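Local coordinates for zona occludens toxin N-terminal domain-containing protein (Neisseria meningitidis MC58, PDB 2R2A) that is of uncertain function but, as the N-terminal part of a Zot-family membrane protein with a P-loop NTPase-type fold, probably binds nucleotide, at residues M4-G12 with H119-T130; L72-W80 with I109-N117. All blocks are in the same frame, centred on the assembly; numbering follows the deposited sequence. Where two conformers were deposited one is given.

How the contacts relate
From the N terminus the chain runs at once into strand 7-11, and contact 1 closes a loop of more than a hundred residues by pairing this strand with strand 125-130, near the middle of the domain. Contact 2 is nested inside that loop: the turn and short helix after edge strand 72-73 meet helix 111-114, which precedes strand 125-130 in the chain. Contact 1 thus builds the centre of the mixed sheet, and contact 2 joins the margin of the sheet to helix 111-114, whose following residues W115 and L116 pack on that centre. The two meet where I126 CD1 packs on L116 CD2, at 3.8 Å, and near the ring of W115.

Contact 1. Residues M4-G12 with H119-T130; sequences MAEICLITG and HRHQGIDIFVLT
I7 lays its CG1 over one face of the H119 imidazole, 4.0 Å from the ring centroid and 20° off the normal, a CH-pi contact. The opposite face is met near its rim by CG of R120, while E6 CA lies at the ring edge. H119 is held in this slot by its own segment: H119 ND1 donates to I124 O at 2.8 Å, with the acceptor close to the ring plane, and this bond fixes the rotation of the ring.

A5 points its methyl group into the 119-124 turn, where CB touches I124 O. Next to it the D125 carboxylate, not a main-chain carbonyl, accepts the E6 amide. D125 CG stands anti to its own carbonyl carbon (chi1 -81°), which brings D125 OD1 to E6 N at 2.9 Å, the amide lying above the carboxylate plane. The same oxygen accepts a hydrogen bond from a water that also donates to M4 O, and OD2 forms a salt bridge with R41.

Beyond this, strands 7-11 and 125-130 run parallel, their axes 4.7 Å apart. I126, V128 and T130 donate to E6, C8 and I10, and C8 and I10 donate back to I126 and V128. On one face C8 sets CB 3.6 Å from F127 CD1, with SG oblique to the ring, and I10 lies alongside L129; helix 18-28 covers this face through M22. On the other, L9 CD1 reaches V128 CG2 at 3.8 Å. T11 and T130 pack through their CG2 methyls (3.7 Å), while their hydroxyls bond to H149 and Q97.

G12 begins a sequence matching a Walker A P-loop. Strand 7-11 thus enters that putative loop as a central strand in largely apolar packing, while the buried D125 carboxylate is met by an amide, a water and an arginine.

Contact 2. Residues L72-W80 with I109-N117; sequences LSAHDMYEW and IPENVQWLN
N112 OD1 accepts the backbone N-H of Y78 at 3.0 Å, nearly in line with its own C=O bond, and M77 N lies 3.2 Å from the same oxygen. The other end of the amide is engaged too: N112 ND2 donates to A74 O at 3.0 Å, a bent bond (134°) tilted out of the amide plane, and to a water. With CG anti to the backbone N (chi1 -153°), the N112 amide reaches across to the turn before helix 77-80, bonding both to a carbonyl of that turn and to an amide of the helix's first turn.

Y78 offers a ring face to E111, whose CB sits over the centre, 3.7 Å from the centroid; N112 comes to the edge of the same ring. Three residues after N112, W115 packs its indole against the base of Y78, with W115 CD1 3.4 Å from Y78 CB and Y78 CA over one face of the indole. L116 CD2 covers the opposite face. The selenium of M77, a selenomethionine, touches W115 CZ2 at 3.6 Å in an oblique Met-aromatic contact.

Segment 72-80 is itself braced by an ST turn, S73 OG accepting from H75 N. An asparagine of one helix thus bridges main-chain groups at the start of another, fastening the margin of a sheet consistent with a P-loop NTPase-type fold.

Contact 1. Residues M4-G12 with H119-T130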
loop_
_atom_site.group_PDB
_atom_site.type_symbol
_atom_site.label_atom_id
_atom_site.label_comp_id
_atom_site.label_asym_id
_atom_site.label_seq_id
_atom_site.Cartn_x
_atom_site.Cartn_y
_atom_site.Cartn_z
HETATM N N MSE A 4 -11.277 10.605 6.617
HETATM C CA MSE A 4 -11.713 9.365 5.908
HETATM C C MSE A 4 -10.567 8.651 5.170
HETATM O O MSE A 4 -9.425 9.137 5.127
HETATM C CB MSE A 4 -12.845 9.654 4.920
HETATM C CG MSE A 4 -14.244 9.724 5.540
HETATM SE SE MSE A 4 -15.524 10.173 4.128
HETATM C CE MSE A 4 -16.569 8.501 3.969
ATOM N N ALA A 5 -10.926 7.514 4.573
ATOM C CA ALA A 5 -9.991 6.606 3.940
ATOM C C ALA A 5 -9.196 7.290 2.828
ATOM O O ALA A 5 -9.700 8.186 2.126
ATOM C CB ALA A 5 -10.723 5.387 3.406
ATOM N N GLU A 6 -7.949 6.864 2.661
ATOM C CA GLU A 6 -7.175 7.374 1.550
ATOM C C GLU A 6 -6.280 6.275 0.948
ATOM O O GLU A 6 -6.200 5.174 1.499
ATOM C CB GLU A 6 -6.387 8.634 1.978
ATOM C CG GLU A 6 -5.081 8.355 2.708
ATOM C CD GLU A 6 -4.219 9.610 2.918
ATOM O OE1 GLU A 6 -4.715 10.739 2.693
ATOM O OE2 GLU A 6 -3.042 9.459 3.326
ATOM N N ILE A 7 -5.677 6.591 -0.196
ATOM C CA ILE A 7 -4.681 5.738 -0.838
ATOM C C ILE A 7 -3.305 6.403 -0.727
ATOM O O ILE A 7 -3.105 7.542 -1.150
ATOM C CB ILE A 7 -4.965 5.442 -2.326
ATOM C CG1 ILE A 7 -6.350 4.804 -2.480
ATOM C CG2 ILE A 7 -3.829 4.520 -2.898
ATOM C CD1 ILE A 7 -6.705 4.467 -3.924
ATOM N N CYS A 8 -2.384 5.647 -0.157
ATOM C CA CYS A 8 -1.021 6.090 0.104
ATOM C C CYS A 8 -0.074 5.232 -0.727
ATOM O O CYS A 8 -0.165 3.986 -0.716
ATOM C CB CYS A 8 -0.710 5.928 1.594
ATOM S SG CYS A 8 1.019 6.302 2.017
ATOM N N LEU A 9 0.855 5.896 -1.411
ATOM C CA LEU A 9 1.873 5.232 -2.233
ATOM C C LEU A 9 3.270 5.331 -1.578
ATOM O O LEU A 9 3.676 6.422 -1.127
ATOM C CB LEU A 9 1.881 5.863 -3.617
ATOM C CG LEU A 9 2.982 5.470 -4.609
ATOM C CD1 LEU A 9 2.956 3.969 -4.953
ATOM C CD2 LEU A 9 2.861 6.292 -5.898
ATOM N N ILE A 10 3.999 4.215 -1.513
ATOM C CA ILE A 10 5.353 4.255 -1.023
ATOM C C ILE A 10 6.250 3.676 -2.133
ATOM O O ILE A 10 6.049 2.543 -2.574
ATOM C CB ILE A 10 5.529 3.503 0.282
ATOM C CG1 ILE A 10 4.671 4.093 1.440
ATOM C CG2 ILE A 10 7.037 3.553 0.646
ATOM C CD1 ILE A 10 4.452 3.080 2.636
ATOM N N THR A 11 7.275 4.400 -2.568
ATOM C CA THR A 11 8.143 3.916 -3.618
ATOM C C THR A 11 9.613 4.044 -3.210
ATOM O O THR A 11 9.932 4.715 -2.197
ATOM C CB THR A 11 7.915 4.661 -4.995
ATOM O OG1 THR A 11 8.099 6.093 -4.827
ATOM C CG2 THR A 11 6.458 4.370 -5.468
ATOM N N GLY A 12 10.453 3.370 -3.974
ATOM C CA GLY A 12 11.902 3.316 -3.703
ATOM C C GLY A 12 12.464 1.993 -4.173
ATOM O O GLY A 12 11.740 1.021 -4.376
ATOM N N HIS A 119 -13.505 3.732 -3.122
ATOM C CA HIS A 119 -12.973 3.032 -1.945
ATOM C C HIS A 119 -13.368 3.652 -0.601
ATOM O O HIS A 119 -13.368 2.948 0.402
ATOM C CB HIS A 119 -11.438 2.903 -2.017
ATOM C CG HIS A 119 -10.713 4.157 -1.645
ATOM N ND1 HIS A 119 -10.200 4.368 -0.385
ATOM C CD2 HIS A 119 -10.429 5.272 -2.360
ATOM C CE1 HIS A 119 -9.629 5.559 -0.337
ATOM N NE2 HIS A 119 -9.748 6.126 -1.524
ATOM N N ARG A 120 -13.661 4.953 -0.580
ATOM C CA ARG A 120 -14.108 5.642 0.643
ATOM C C ARG A 120 -15.487 5.197 1.117
ATOM O O ARG A 120 -15.792 5.289 2.312
ATOM C CB ARG A 120 -14.123 7.159 0.454
ATOM C CG ARG A 120 -12.752 7.795 0.381
ATOM C CD ARG A 120 -12.834 9.278 0.694
ATOM N NE ARG A 120 -11.503 9.876 0.683
ATOM C CZ ARG A 120 -11.219 11.105 1.103
ATOM N NH1 ARG A 120 -12.179 11.886 1.575
ATOM N NH2 ARG A 120 -9.966 11.549 1.051
ATOM N N HIS A 121 -16.322 4.737 0.182
ATOM C CA HIS A 121 -17.661 4.222 0.506
ATOM C C HIS A 121 -17.514 3.058 1.467
ATOM O O HIS A 121 -18.174 3.029 2.495
ATOM C CB HIS A 121 -18.401 3.741 -0.752
ATOM C CG HIS A 121 -18.760 4.835 -1.704
ATOM N ND1 HIS A 121 -19.763 4.703 -2.642
ATOM C CD2 HIS A 121 -18.262 6.086 -1.858
ATOM C CE1 HIS A 121 -19.858 5.820 -3.341
ATOM N NE2 HIS A 121 -18.960 6.676 -2.884
ATOM N N GLN A 122 -16.624 2.118 1.130
ATOM C CA GLN A 122 -16.328 0.968 1.995
ATOM C C GLN A 122 -15.340 1.330 3.124
ATOM O O GLN A 122 -14.953 0.458 3.907
ATOM C CB GLN A 122 -15.835 -0.243 1.182
ATOM C CG GLN A 122 -16.876 -0.869 0.250
ATOM C CD GLN A 122 -17.025 -0.125 -1.084
ATOM O OE1 GLN A 122 -16.040 0.150 -1.781
ATOM N NE2 GLN A 122 -18.266 0.196 -1.442
ATOM N N GLY A 123 -14.985 2.621 3.214
ATOM C CA GLY A 123 -14.085 3.166 4.233
ATOM C C GLY A 123 -12.722 2.483 4.271
ATOM O O GLY A 123 -12.119 2.371 5.340
ATOM N N ILE A 124 -12.242 2.026 3.110
ATOM C CA ILE A 124 -11.027 1.203 3.031
ATOM C C ILE A 124 -9.764 2.057 2.834
ATOM O O ILE A 124 -9.657 2.764 1.838
ATOM C CB ILE A 124 -11.085 0.199 1.841
ATOM C CG1 ILE A 124 -12.360 -0.673 1.895
ATOM C CG2 ILE A 124 -9.802 -0.631 1.762
ATOM C CD1 ILE A 124 -12.416 -1.572 3.097
ATOM N N ASP A 125 -8.815 1.978 3.767
ATOM C CA ASP A 125 -7.497 2.603 3.560
ATOM C C ASP A 125 -6.583 1.663 2.798
ATOM O O ASP A 125 -6.538 0.477 3.068
ATOM C CB ASP A 125 -6.878 3.028 4.876
ATOM C CG ASP A 125 -7.425 4.363 5.357
ATOM O OD1 ASP A 125 -6.898 5.410 4.914
ATOM O OD2 ASP A 125 -8.392 4.368 6.145
ATOM N N ILE A 126 -5.855 2.184 1.820
ATOM C CA ILE A 126 -5.051 1.334 0.978
ATOM C C ILE A 126 -3.627 1.895 0.975
ATOM O O ILE A 126 -3.460 3.099 0.895
ATOM C CB ILE A 126 -5.576 1.354 -0.492
ATOM C CG1 ILE A 126 -7.016 0.814 -0.561
ATOM C CG2 ILE A 126 -4.595 0.564 -1.416
ATOM C CD1 ILE A 126 -7.759 1.092 -1.910
ATOM N N PHE A 127 -2.629 1.031 1.148
ATOM C CA PHE A 127 -1.192 1.417 0.969
ATOM C C PHE A 127 -0.670 0.560 -0.170
ATOM O O PHE A 127 -0.820 -0.665 -0.128
ATOM C CB PHE A 127 -0.384 1.099 2.219
ATOM C CG PHE A 127 -0.772 1.921 3.404
ATOM C CD1 PHE A 127 -0.075 3.079 3.704
ATOM C CD2 PHE A 127 -1.897 1.567 4.189
ATOM C CE1 PHE A 127 -0.453 3.895 4.809
ATOM C CE2 PHE A 127 -2.293 2.386 5.276
ATOM C CZ PHE A 127 -1.576 3.521 5.587
ATOM N N VAL A 128 0.008 1.173 -1.151
ATOM C CA VAL A 128 0.628 0.381 -2.207
ATOM C C VAL A 128 2.119 0.710 -2.218
ATOM O O VAL A 128 2.494 1.864 -2.110
ATOM C CB VAL A 128 0.021 0.664 -3.617
ATOM C CG1 VAL A 128 -1.319 -0.132 -3.786
ATOM C CG2 VAL A 128 -0.168 2.153 -3.854
ATOM N N LEU A 129 2.948 -0.326 -2.197
ATOM C CA LEU A 129 4.398 -0.167 -2.230
ATOM C C LEU A 129 4.860 -0.688 -3.578
ATOM O O LEU A 129 4.342 -1.738 -4.081
ATOM C CB LEU A 129 5.047 -1.013 -1.123
ATOM C CG LEU A 129 4.923 -0.519 0.324
ATOM C CD1 LEU A 129 3.493 -0.533 0.746
ATOM C CD2 LEU A 129 5.777 -1.432 1.240
ATOM N N THR A 130 5.803 0.028 -4.205
ATOM C CA THR A 130 6.300 -0.515 -5.449
ATOM C C THR A 130 7.646 0.170 -5.645
ATOM O O THR A 130 7.983 1.094 -4.882
ATOM C CB THR A 130 5.315 -0.285 -6.664
ATOM O OG1 THR A 130 5.863 -0.917 -7.848
ATOM C CG2 THR A 130 5.149 1.206 -6.965
HETATM O O HOH W 1 -7.123 7.636 6.226
#

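Contact 2. Residues L72-W80 with I109-N117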
loop_
_atom_site.group_PDB
_atom_site.type_symbol
_atom_site.label_atom_id
_atom_site.label_comp_id
_atom_site.label_asym_id
_atom_site.label_seq_id
_atom_site.Cartn_x
_atom_site.Cartn_y
_atom_site.Cartn_z
ATOM N N LEU A 72 -8.098 -15.740 -0.105
ATOM C CA LEU A 72 -8.387 -14.510 -0.803
ATOM C C LEU A 72 -7.311 -14.181 -1.831
ATOM O O LEU A 72 -6.105 -14.278 -1.567
ATOM C CB LEU A 72 -8.515 -13.339 0.162
ATOM C CG LEU A 72 -9.676 -13.243 1.131
ATOM C CD1 LEU A 72 -9.496 -11.924 1.885
ATOM C CD2 LEU A 72 -11.022 -13.285 0.426
ATOM N N SER A 73 -7.784 -13.811 -3.012
ATOM C CA SER A 73 -6.926 -13.316 -4.053
ATOM C C SER A 73 -7.028 -11.800 -4.034
ATOM O O SER A 73 -8.123 -11.250 -3.809
ATOM C CB SER A 73 -7.383 -13.865 -5.403
ATOM O OG SER A 73 -6.654 -13.238 -6.450
ATOM N N ALA A 74 -5.913 -11.106 -4.302
ATOM C CA ALA A 74 -5.989 -9.659 -4.439
ATOM C C ALA A 74 -6.785 -9.302 -5.695
ATOM O O ALA A 74 -7.247 -8.155 -5.847
ATOM C CB ALA A 74 -4.570 -9.027 -4.495
ATOM N N HIS A 75 -6.927 -10.285 -6.592
ATOM C CA HIS A 75 -7.427 -10.022 -7.936
ATOM C C HIS A 75 -8.931 -9.861 -8.039
ATOM O O HIS A 75 -9.408 -9.237 -8.984
ATOM C CB HIS A 75 -6.835 -11.004 -8.963
ATOM C CG HIS A 75 -5.348 -10.870 -9.088
ATOM N ND1 HIS A 75 -4.751 -9.964 -9.940
ATOM C CD2 HIS A 75 -4.339 -11.482 -8.424
ATOM C CE1 HIS A 75 -3.436 -10.040 -9.811
ATOM N NE2 HIS A 75 -3.160 -10.943 -8.888
ATOM N N ASP A 76 -9.685 -10.393 -7.072
ATOM C CA ASP A 76 -11.101 -10.095 -7.025
ATOM C C ASP A 76 -11.469 -9.338 -5.747
ATOM O O ASP A 76 -12.525 -9.569 -5.184
ATOM C CB ASP A 76 -11.949 -11.364 -7.185
ATOM C CG ASP A 76 -11.620 -12.436 -6.163
ATOM O OD1 ASP A 76 -10.787 -12.205 -5.256
ATOM O OD2 ASP A 76 -12.215 -13.527 -6.266
HETATM N N MSE A 77 -10.585 -8.424 -5.324
HETATM C CA MSE A 77 -10.813 -7.579 -4.159
HETATM C C MSE A 77 -12.104 -6.792 -4.311
HETATM O O MSE A 77 -12.802 -6.552 -3.331
HETATM C CB MSE A 77 -9.649 -6.601 -3.972
HETATM C CG MSE A 77 -9.616 -5.905 -2.595
HETATM SE SE MSE A 77 -8.015 -4.797 -2.438
HETATM C CE MSE A 77 -6.674 -6.191 -2.383
ATOM N N TYR A 78 -12.408 -6.396 -5.547
ATOM C CA TYR A 78 -13.623 -5.666 -5.831
ATOM C C TYR A 78 -14.873 -6.427 -5.332
ATOM O O TYR A 78 -15.886 -5.807 -5.049
ATOM C CB TYR A 78 -13.732 -5.342 -7.331
ATOM C CG TYR A 78 -13.955 -6.539 -8.229
ATOM C CD1 TYR A 78 -12.874 -7.289 -8.721
ATOM C CD2 TYR A 78 -15.248 -6.904 -8.622
ATOM C CE1 TYR A 78 -13.090 -8.392 -9.566
ATOM C CE2 TYR A 78 -15.464 -7.995 -9.444
ATOM C CZ TYR A 78 -14.391 -8.731 -9.910
ATOM O OH TYR A 78 -14.637 -9.811 -10.721
ATOM N N GLU A 79 -14.771 -7.754 -5.222
ATOM C CA GLU A 79 -15.881 -8.585 -4.753
ATOM C C GLU A 79 -15.913 -8.619 -3.220
ATOM O O GLU A 79 -16.799 -8.014 -2.607
ATOM C CB GLU A 79 -15.805 -10.005 -5.327
ATOM C CG GLU A 79 -16.149 -10.134 -6.817
ATOM C CD GLU A 79 -16.356 -11.593 -7.270
ATOM O OE1 GLU A 79 -16.495 -11.841 -8.488
ATOM O OE2 GLU A 79 -16.397 -12.498 -6.405
ATOM N N TRP A 80 -14.960 -9.324 -2.609
ATOM C CA TRP A 80 -14.943 -9.519 -1.161
ATOM C C TRP A 80 -14.753 -8.265 -0.287
ATOM O O TRP A 80 -15.122 -8.297 0.885
ATOM C CB TRP A 80 -13.919 -10.583 -0.754
ATOM C CG TRP A 80 -12.507 -10.391 -1.253
ATOM C CD1 TRP A 80 -11.976 -10.917 -2.393
ATOM C CD2 TRP A 80 -11.428 -9.673 -0.604
ATOM N NE1 TRP A 80 -10.654 -10.560 -2.513
ATOM C CE2 TRP A 80 -10.288 -9.805 -1.433
ATOM C CE3 TRP A 80 -11.318 -8.930 0.587
ATOM C CZ2 TRP A 80 -9.043 -9.229 -1.112
ATOM C CZ3 TRP A 80 -10.084 -8.351 0.904
ATOM C CH2 TRP A 80 -8.962 -8.498 0.048
ATOM N N ILE A 109 -11.466 -0.538 -18.525
ATOM C CA ILE A 109 -11.011 -0.492 -17.139
ATOM C C ILE A 109 -11.510 -1.714 -16.369
ATOM O O ILE A 109 -12.710 -1.952 -16.276
ATOM C CB ILE A 109 -11.299 0.895 -16.448
ATOM C CG1 ILE A 109 -11.170 0.819 -14.924
ATOM C CG2 ILE A 109 -12.649 1.471 -16.843
ATOM C CD1 ILE A 109 -11.363 2.165 -14.252
ATOM N N PRO A 110 -10.566 -2.527 -15.836
ATOM C CA PRO A 110 -10.974 -3.777 -15.195
ATOM C C PRO A 110 -11.808 -3.530 -13.945
ATOM O O PRO A 110 -11.712 -2.476 -13.333
ATOM C CB PRO A 110 -9.651 -4.432 -14.788
ATOM C CG PRO A 110 -8.593 -3.714 -15.545
ATOM C CD PRO A 110 -9.106 -2.327 -15.741
ATOM N N GLU A 111 -12.623 -4.517 -13.578
ATOM C CA GLU A 111 -13.445 -4.404 -12.388
ATOM C C GLU A 111 -12.614 -4.168 -11.125
ATOM O O GLU A 111 -13.018 -3.393 -10.261
ATOM C CB GLU A 111 -14.317 -5.633 -12.231
ATOM C CG GLU A 111 -15.504 -5.629 -13.165
ATOM C CD GLU A 111 -16.558 -6.584 -12.715
ATOM O OE1 GLU A 111 -17.162 -6.342 -11.642
ATOM O OE2 GLU A 111 -16.765 -7.583 -13.431
ATOM N N ASN A 112 -11.449 -4.819 -11.035
ATOM C CA ASN A 112 -10.569 -4.662 -9.850
ATOM C C ASN A 112 -9.866 -3.296 -9.730
ATOM O O ASN A 112 -9.230 -2.983 -8.717
ATOM C CB ASN A 112 -9.559 -5.808 -9.718
ATOM C CG ASN A 112 -9.141 -6.035 -8.262
ATOM O OD1 ASN A 112 -9.992 -6.047 -7.370
ATOM N ND2 ASN A 112 -7.842 -6.222 -8.022
ATOM N N VAL A 113 -10.014 -2.477 -10.762
ATOM C CA VAL A 113 -9.579 -1.084 -10.735
ATOM C C VAL A 113 -10.766 -0.142 -10.561
ATOM O O VAL A 113 -10.652 0.834 -9.824
ATOM C CB VAL A 113 -8.790 -0.704 -12.041
ATOM C CG1 VAL A 113 -8.497 0.803 -12.148
ATOM C CG2 VAL A 113 -7.494 -1.511 -12.160
ATOM N N GLN A 114 -11.899 -0.431 -11.233
ATOM C CA GLN A 114 -13.069 0.472 -11.261
ATOM C C GLN A 114 -13.545 0.890 -9.870
ATOM O O GLN A 114 -14.033 2.010 -9.671
ATOM C CB GLN A 114 -14.255 -0.166 -12.019
ATOM C CG GLN A 114 -14.004 -0.380 -13.506
ATOM C CD GLN A 114 -15.194 -0.889 -14.279
ATOM O OE1 GLN A 114 -16.049 -1.605 -13.749
ATOM N NE2 GLN A 114 -15.244 -0.542 -15.563
ATOM N N TRP A 115 -13.446 -0.036 -8.922
ATOM C CA TRP A 115 -13.968 0.175 -7.564
ATOM C C TRP A 115 -13.140 1.139 -6.733
ATOM O O TRP A 115 -13.625 1.683 -5.741
ATOM C CB TRP A 115 -14.104 -1.159 -6.827
ATOM C CG TRP A 115 -12.813 -1.733 -6.374
ATOM C CD1 TRP A 115 -11.958 -2.493 -7.114
ATOM C CD2 TRP A 115 -12.214 -1.604 -5.076
ATOM N NE1 TRP A 115 -10.857 -2.841 -6.369
ATOM C CE2 TRP A 115 -10.983 -2.304 -5.114
ATOM C CE3 TRP A 115 -12.584 -0.945 -3.889
ATOM C CZ2 TRP A 115 -10.130 -2.391 -4.006
ATOM C CZ3 TRP A 115 -11.731 -1.030 -2.784
ATOM C CH2 TRP A 115 -10.509 -1.743 -2.860
ATOM N N LEU A 116 -11.885 1.363 -7.150
ATOM C CA LEU A 116 -10.958 2.117 -6.351
ATOM C C LEU A 116 -11.429 3.525 -6.136
ATOM O O LEU A 116 -11.256 4.079 -5.046
ATOM C CB LEU A 116 -9.553 2.126 -6.973
ATOM C CG LEU A 116 -8.819 0.787 -6.984
ATOM C CD1 LEU A 116 -7.508 0.931 -7.724
ATOM C CD2 LEU A 116 -8.566 0.300 -5.580
ATOM N N ASN A 117 -12.033 4.118 -7.163
ATOM C CA ASN A 117 -12.387 5.522 -7.051
ATOM C C ASN A 117 -13.532 5.732 -6.061
ATOM O O ASN A 117 -13.779 6.855 -5.647
ATOM C CB ASN A 117 -12.688 6.139 -8.416
ATOM C CG ASN A 117 -14.055 5.788 -8.906
ATOM O OD1 ASN A 117 -15.008 6.533 -8.693
ATOM N ND2 ASN A 117 -14.180 4.629 -9.533
HETATM O O HOH W 2 -6.078 -6.841 -10.245
#